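Local coordinates for protein alpha-L-arabinosidase (Xanthomonas axonopodis pv. citri, PDB 6D25) that probably removes alpha-L-arabinofuranosyl substituents from arabinoxylans, coping with internal di-substitutions, as a trimeric GH51 arabinofuranosidase, at residues S70-P73 against Y78-D81; M374-V377 against I382-D385; G59-V64 against V128-R133. All coordinates share one frame; numbering follows the deposited sequence. Where two conformers were deposited one is given.

Contact 1 of 3, residues S70-P73 against Y78-D81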
# COMPACT_ATOMS: atom_id res chain seq x y z
N SER A 70 -20.55 -36.24 -4.60
CA SER A 70 -20.56 -36.83 -3.25
C SER A 70 -21.75 -37.79 -3.11
O SER A 70 -22.84 -37.49 -3.57
CB SER A 70 -20.64 -35.75 -2.19
OG SER A 70 -20.76 -36.29 -0.88
N PRO A 71 -21.57 -38.89 -2.38
CA PRO A 71 -22.72 -39.72 -1.98
C PRO A 71 -23.57 -39.07 -0.88
O PRO A 71 -24.65 -39.53 -0.60
CB PRO A 71 -22.08 -41.03 -1.48
CG PRO A 71 -20.71 -40.62 -0.99
CD PRO A 71 -20.31 -39.47 -1.89
N ILE A 72 -23.07 -38.01 -0.23
CA ILE A 72 -23.92 -37.25 0.69
C ILE A 72 -24.97 -36.49 -0.14
O ILE A 72 -24.64 -35.73 -1.06
CB ILE A 72 -23.05 -36.32 1.55
CG1 ILE A 72 -22.04 -37.11 2.38
CG2 ILE A 72 -23.93 -35.42 2.42
CD1 ILE A 72 -20.92 -36.25 2.95
N PRO A 73 -26.26 -36.71 0.17
CA PRO A 73 -27.32 -36.12 -0.65
C PRO A 73 -27.14 -34.60 -0.77
O PRO A 73 -26.95 -33.88 0.25
CB PRO A 73 -28.63 -36.47 0.09
CG PRO A 73 -28.29 -37.75 0.84
CD PRO A 73 -26.84 -37.62 1.20
N TYR A 78 -24.22 -28.70 -2.69
CA TYR A 78 -24.54 -28.27 -1.33
C TYR A 78 -25.31 -29.38 -0.61
O TYR A 78 -26.32 -29.82 -1.10
CB TYR A 78 -25.40 -27.01 -1.31
CG TYR A 78 -24.97 -25.92 -2.26
CD1 TYR A 78 -23.77 -25.29 -2.09
CD2 TYR A 78 -25.79 -25.52 -3.30
CE1 TYR A 78 -23.36 -24.31 -2.99
CE2 TYR A 78 -25.41 -24.53 -4.19
CZ TYR A 78 -24.17 -23.94 -4.04
OH TYR A 78 -23.76 -22.98 -4.90
N ARG A 79 -24.83 -29.81 0.55
CA ARG A 79 -25.50 -30.91 1.24
C ARG A 79 -26.91 -30.46 1.66
O ARG A 79 -27.14 -29.36 2.21
CB ARG A 79 -24.65 -31.44 2.40
CG ARG A 79 -24.33 -30.44 3.49
CD ARG A 79 -23.33 -31.08 4.47
NE ARG A 79 -23.93 -32.19 5.18
CZ ARG A 79 -23.26 -33.16 5.77
NH1 ARG A 79 -23.90 -34.01 6.53
NH2 ARG A 79 -21.93 -33.28 5.58
N ASN A 80 -27.87 -31.35 1.38
CA ASN A 80 -29.31 -31.03 1.50
C ASN A 80 -29.72 -30.75 2.97
O ASN A 80 -30.59 -29.91 3.24
CB ASN A 80 -30.14 -32.18 0.96
CG ASN A 80 -30.11 -32.27 -0.55
OD1 ASN A 80 -29.71 -31.33 -1.23
ND2 ASN A 80 -30.56 -33.40 -1.09
N ASP A 81 -29.18 -31.54 3.89
CA ASP A 81 -29.58 -31.48 5.30
C ASP A 81 -29.27 -30.08 5.86
O ASP A 81 -30.12 -29.48 6.56
CB ASP A 81 -28.96 -32.62 6.12
CG ASP A 81 -27.44 -32.83 6.01
OD1 ASP A 81 -26.76 -32.03 5.34
OD2 ASP A 81 -26.95 -33.87 6.55
O HOH W 1 -27.61 -34.17 2.97

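Contact 2 of 3, residues M374-V377 against I382-D385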
# COMPACT_ATOMS: atom_id res chain seq x y z
N MET A 374 -20.63 -20.86 11.32
CA MET A 374 -21.93 -21.37 10.96
C MET A 374 -21.99 -22.89 11.13
O MET A 374 -22.96 -23.39 11.74
CB MET A 374 -22.29 -20.96 9.52
CG MET A 374 -23.74 -21.20 9.17
SD MET A 374 -24.17 -20.54 7.53
CE MET A 374 -23.30 -21.68 6.47
N VAL A 375 -21.04 -23.65 10.55
CA VAL A 375 -21.04 -25.09 10.60
C VAL A 375 -19.67 -25.59 11.04
O VAL A 375 -18.66 -25.11 10.53
CB VAL A 375 -21.42 -25.70 9.24
CG1 VAL A 375 -21.58 -27.22 9.32
CG2 VAL A 375 -22.67 -25.08 8.66
N ASN A 376 -19.62 -26.49 12.01
CA ASN A 376 -18.39 -27.25 12.38
C ASN A 376 -17.29 -26.39 13.03
O ASN A 376 -16.22 -26.95 13.30
CB ASN A 376 -17.82 -27.99 11.17
CG ASN A 376 -18.66 -29.18 10.79
OD1 ASN A 376 -19.27 -29.78 11.69
ND2 ASN A 376 -18.66 -29.53 9.51
N VAL A 377 -17.51 -25.10 13.24
CA VAL A 377 -16.41 -24.19 13.64
C VAL A 377 -16.95 -23.28 14.76
O VAL A 377 -18.03 -22.67 14.61
CB VAL A 377 -15.96 -23.33 12.45
CG1 VAL A 377 -15.01 -22.23 12.86
CG2 VAL A 377 -15.33 -24.20 11.36
N ILE A 382 -24.56 -26.06 13.45
CA ILE A 382 -24.67 -27.42 12.95
C ILE A 382 -23.31 -28.09 13.02
O ILE A 382 -22.32 -27.41 12.78
CB ILE A 382 -25.19 -27.43 11.49
CG1 ILE A 382 -26.59 -26.82 11.39
CG2 ILE A 382 -25.14 -28.82 10.87
CD1 ILE A 382 -26.97 -26.44 9.98
N LEU A 383 -23.27 -29.36 13.38
CA LEU A 383 -22.07 -30.17 13.32
C LEU A 383 -22.34 -31.32 12.33
O LEU A 383 -23.43 -31.88 12.34
CB LEU A 383 -21.68 -30.73 14.70
CG LEU A 383 -21.60 -29.68 15.81
CD1 LEU A 383 -21.26 -30.35 17.13
CD2 LEU A 383 -20.52 -28.66 15.51
N THR A 384 -21.39 -31.59 11.44
CA THR A 384 -21.51 -32.68 10.48
C THR A 384 -20.28 -33.58 10.58
O THR A 384 -19.19 -33.16 10.97
CB THR A 384 -21.64 -32.20 9.03
OG1 THR A 384 -20.39 -31.67 8.60
CG2 THR A 384 -22.72 -31.18 8.83
N ASP A 385 -20.48 -34.82 10.17
CA ASP A 385 -19.41 -35.78 10.08
C ASP A 385 -19.79 -36.81 9.01
O ASP A 385 -20.58 -37.73 9.29
CB ASP A 385 -19.19 -36.44 11.44
CG ASP A 385 -18.06 -37.47 11.44
OD1 ASP A 385 -17.34 -37.56 10.45
OD2 ASP A 385 -17.93 -38.15 12.42

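Contact 3 of 3, residues G59-V64 against V128-R133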
# COMPACT_ATOMS: atom_id res chain seq x y z
N GLY A 59 -15.73 -26.18 8.05
CA GLY A 59 -16.82 -25.26 8.01
C GLY A 59 -17.42 -25.09 6.63
O GLY A 59 -18.63 -24.86 6.52
N ILE A 60 -16.60 -25.20 5.59
CA ILE A 60 -17.08 -25.12 4.22
C ILE A 60 -17.05 -26.52 3.60
O ILE A 60 -18.10 -27.01 3.14
CB ILE A 60 -16.24 -24.12 3.40
CG1 ILE A 60 -16.40 -22.70 3.95
CG2 ILE A 60 -16.58 -24.21 1.93
CD1 ILE A 60 -17.75 -22.10 3.79
N TYR A 61 -15.89 -27.12 3.57
CA TYR A 61 -15.71 -28.45 2.97
C TYR A 61 -16.18 -29.51 3.99
O TYR A 61 -15.51 -29.71 5.00
CB TYR A 61 -14.25 -28.68 2.54
CG TYR A 61 -13.85 -27.65 1.50
CD1 TYR A 61 -14.40 -27.70 0.22
CD2 TYR A 61 -13.03 -26.58 1.81
CE1 TYR A 61 -14.15 -26.70 -0.71
CE2 TYR A 61 -12.78 -25.59 0.89
CZ TYR A 61 -13.32 -25.67 -0.40
OH TYR A 61 -13.03 -24.72 -1.33
N GLY A 62 -17.30 -30.16 3.66
CA GLY A 62 -17.93 -31.07 4.59
C GLY A 62 -19.13 -30.43 5.26
O GLY A 62 -20.20 -30.98 5.23
N GLY A 63 -18.95 -29.24 5.80
CA GLY A 63 -20.07 -28.55 6.50
C GLY A 63 -21.15 -28.02 5.56
O GLY A 63 -22.32 -28.00 5.93
N VAL A 64 -20.74 -27.53 4.37
CA VAL A 64 -21.67 -26.91 3.40
C VAL A 64 -21.53 -27.60 2.03
O VAL A 64 -22.50 -28.09 1.45
CB VAL A 64 -21.42 -25.40 3.28
CG1 VAL A 64 -22.26 -24.79 2.16
CG2 VAL A 64 -21.69 -24.70 4.61
N VAL A 128 -3.33 -26.35 5.93
CA VAL A 128 -3.83 -27.40 5.03
C VAL A 128 -4.15 -26.79 3.64
O VAL A 128 -4.32 -25.59 3.47
CB VAL A 128 -5.08 -28.09 5.63
CG1 VAL A 128 -4.75 -28.81 6.94
CG2 VAL A 128 -6.24 -27.11 5.80
N GLU A 129 -4.33 -27.66 2.68
CA GLU A 129 -4.66 -27.29 1.31
C GLU A 129 -6.09 -26.73 1.23
O GLU A 129 -6.99 -27.24 1.88
CB GLU A 129 -4.48 -28.49 0.38
CG GLU A 129 -3.03 -28.75 0.14
CD GLU A 129 -2.69 -30.15 -0.33
OE1 GLU A 129 -3.56 -30.70 -1.12
OE2 GLU A 129 -1.60 -30.68 0.13
N GLU A 130 -6.25 -25.67 0.44
CA GLU A 130 -7.52 -25.11 0.08
C GLU A 130 -7.72 -25.33 -1.44
O GLU A 130 -6.96 -24.78 -2.24
CB GLU A 130 -7.49 -23.62 0.44
CG GLU A 130 -8.55 -22.75 -0.22
CD GLU A 130 -9.97 -23.14 0.12
OE1 GLU A 130 -10.31 -23.14 1.32
OE2 GLU A 130 -10.76 -23.49 -0.83
N SER A 131 -8.69 -26.14 -1.82
CA SER A 131 -8.91 -26.55 -3.24
C SER A 131 -9.51 -25.40 -4.06
O SER A 131 -9.46 -25.42 -5.29
CB SER A 131 -9.84 -27.72 -3.30
OG SER A 131 -11.14 -27.33 -2.91
N ASN A 132 -10.12 -24.44 -3.40
CA ASN A 132 -10.88 -23.37 -4.05
C ASN A 132 -12.06 -23.91 -4.88
O ASN A 132 -12.59 -23.20 -5.75
CB ASN A 132 -10.01 -22.42 -4.86
CG ASN A 132 -9.20 -21.51 -3.96
OD1 ASN A 132 -9.79 -20.80 -3.15
ND2 ASN A 132 -7.87 -21.58 -4.02
N ARG A 133 -12.55 -25.11 -4.56
CA ARG A 133 -13.70 -25.63 -5.28
C ARG A 133 -14.95 -24.85 -4.88
O ARG A 133 -15.88 -24.75 -5.66
CB ARG A 133 -13.85 -27.12 -4.99
CG ARG A 133 -14.97 -27.79 -5.76
CD ARG A 133 -14.81 -27.75 -7.24
NE ARG A 133 -16.01 -28.18 -7.93
CZ ARG A 133 -16.99 -27.35 -8.31
NH1 ARG A 133 -16.98 -26.08 -7.93
NH2 ARG A 133 -18.00 -27.83 -9.04

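Contact 1 of 3, residues S70-P73 against Y78-D81
Pro73 O is gripped by the backbone N-H of Asn80, by a water and, more softly, by the CA-H of Arg79. Asn80 N lies 2.9 Å from Pro73 O in a nearly straight bond (170° at the hydrogen). Water 1 gives a proton to Pro73 O at 2.8 Å and accepts one from Asp81 N, so the carbonyl reaches two successive N-H groups of the first helical residues, one directly and one through the water. The Asn80 side chain lies alongside Pro73, ND2 being 3.8 Å from Pro73 CB, while its OD1 bonds to Thr75. Ile72 CG2 rests over one face of the Arg79 guanidinium, 4.1 Å above the plane. In that plane Arg79 takes Asp81 side-on: NE reaches OD1 at 2.8 Å and NH1 reaches OD2, both on syn lone pairs. The bend at chi3 (-66°) turns one face of the group to Ile72 and its NE/NH1 edge to Asp81, and NH2 turns to Gly386 O, among others. The contact closes the base of a tight beta hairpin, strands 74-75 and 78-79, whose second strand runs straight into helix 80-88 with Arg79 as N-cap residue.

Contact 2 of 3, residues M374-V377 against I382-D385
Asn376 and Thr384 are joined by two side-chain bonds that use both ends of one amide. Asn376 OD1 accepts from Thr384 N at 2.8 Å, the donor lying in the carbonyl plane on a lone pair. Asn376 ND2 donates to Thr384 OG1 at 2.9 Å, almost straight (172°) and in the amide plane. The remaining ND2 proton is used by Thr58 O, and Thr384 OG1 also makes a weak bond to Gly62 O. The hydroxyl meets the amide because chi1 of Thr384 (71°) sets OG1 between the backbone N and the carbonyl carbon and leaves CG2 for apolar company.

The backbones join in a single beta bridge, Val375 with Ile382. Asn376 N donates to Ile382 O at 3.0 Å, and the CA-H of Val375 points at the same oxygen, Val375 CA being 3.4 Å from Ile382 O. Beyond this bridge the amide of Asn376 stands in for a backbone partner, serving the next inward-facing N-H of the strand; Leu383, between these two points, bonds by its backbone to Val390 on the other side of the hairpin.

Val375 CG1 fills the angle between the chains, 4.2 Å from Ile382 CG2 and 4.1 Å from Thr384 CG2, where the Val375 and Thr384 side chains cross at about a right angle. Helix 80-88 covers this apolar side through Val82, Ala85 and Leu86. Leu383 CD2 instead packs on Asn376 CA.

The bonding fixes the rotation of the amide: a flipped group would set ND2 against the N-H of Thr384 and OD1 against Thr58 O. Both N-H groups of the buried amide, and its oxygen, have partners, and they tie strand 382-385 to the preceding loop where regular pairing has ended.

Contact 3 of 3, residues G59-V64 against V128-R133
Tyr61 OH donates to Glu130 OE2 in a short bond of 2.6 Å, received on the syn lone pair of the carboxylate. This is the tight end of the contact. Glu130 OE2 takes a second donor on its anti side, Asn132 N at 2.8 Å, and the phenol oxygen itself accepts from Phe134 N. Glu130 OE1 approaches the edge of the Tyr61 ring in its plane, 3.5 Å from CE2, and bonds to His55. Glu130 starts with CG anti to its backbone N (chi1 163°) and then bends at chi2, which brings the carboxylate to the phenol with ring and carboxylate planes 46° apart. Over one face of the ring sits Ile60 CG2, from the residue just before.

Away from that hydroxyl the fit slackens. Ser131 OG serves its own loop, accepting from Arg133 N in an ST turn. The Arg133 side chain offers little more than CB, 4.3 Å from Tyr61 CE1; the rest of it, partly exposed, in the conformer given leads off to a salt bridge with Glu138. Glu129 turns to another subunit, where it bonds to Arg176 N of the second copy.

One tyrosine therefore spans the whole gap between backbones whose nearest CA atoms, those of Tyr61 and Arg133, are 8.9 Å apart. Its hydroxyl works as donor and acceptor at once, while the carboxylate oxygen it meets has two donors. The bond from Asn132 N closes the turn after strand 128-130 onto Glu130, and the one from Tyr61 ties that turn to the 59-64 loop. Such donors would be expected to stabilise a negative charge on Glu130.

In the fold
All three contacts gather round the loop after strand 51-52, the first of eight parallel strands of a TIM-type barrel; contact 2 follows the eighth, 366-371. Their centres lie 12 to 14 Å apart. Arg79 of contact 1 spans them: its backbone N is 3.0 Å from Val64 O, its NH2 2.9 Å from Gly62 O of contact 3 and 3.6 Å from Thr384 CB of contact 2. Gly63 CA packs 3.5 Å from Val375 CG1. Contact 1 is nested within the chain loop closed by contact 3. Barrels of this family carry their active site at the C-terminal strand ends, from which the loops of contacts 2 and 3 leave.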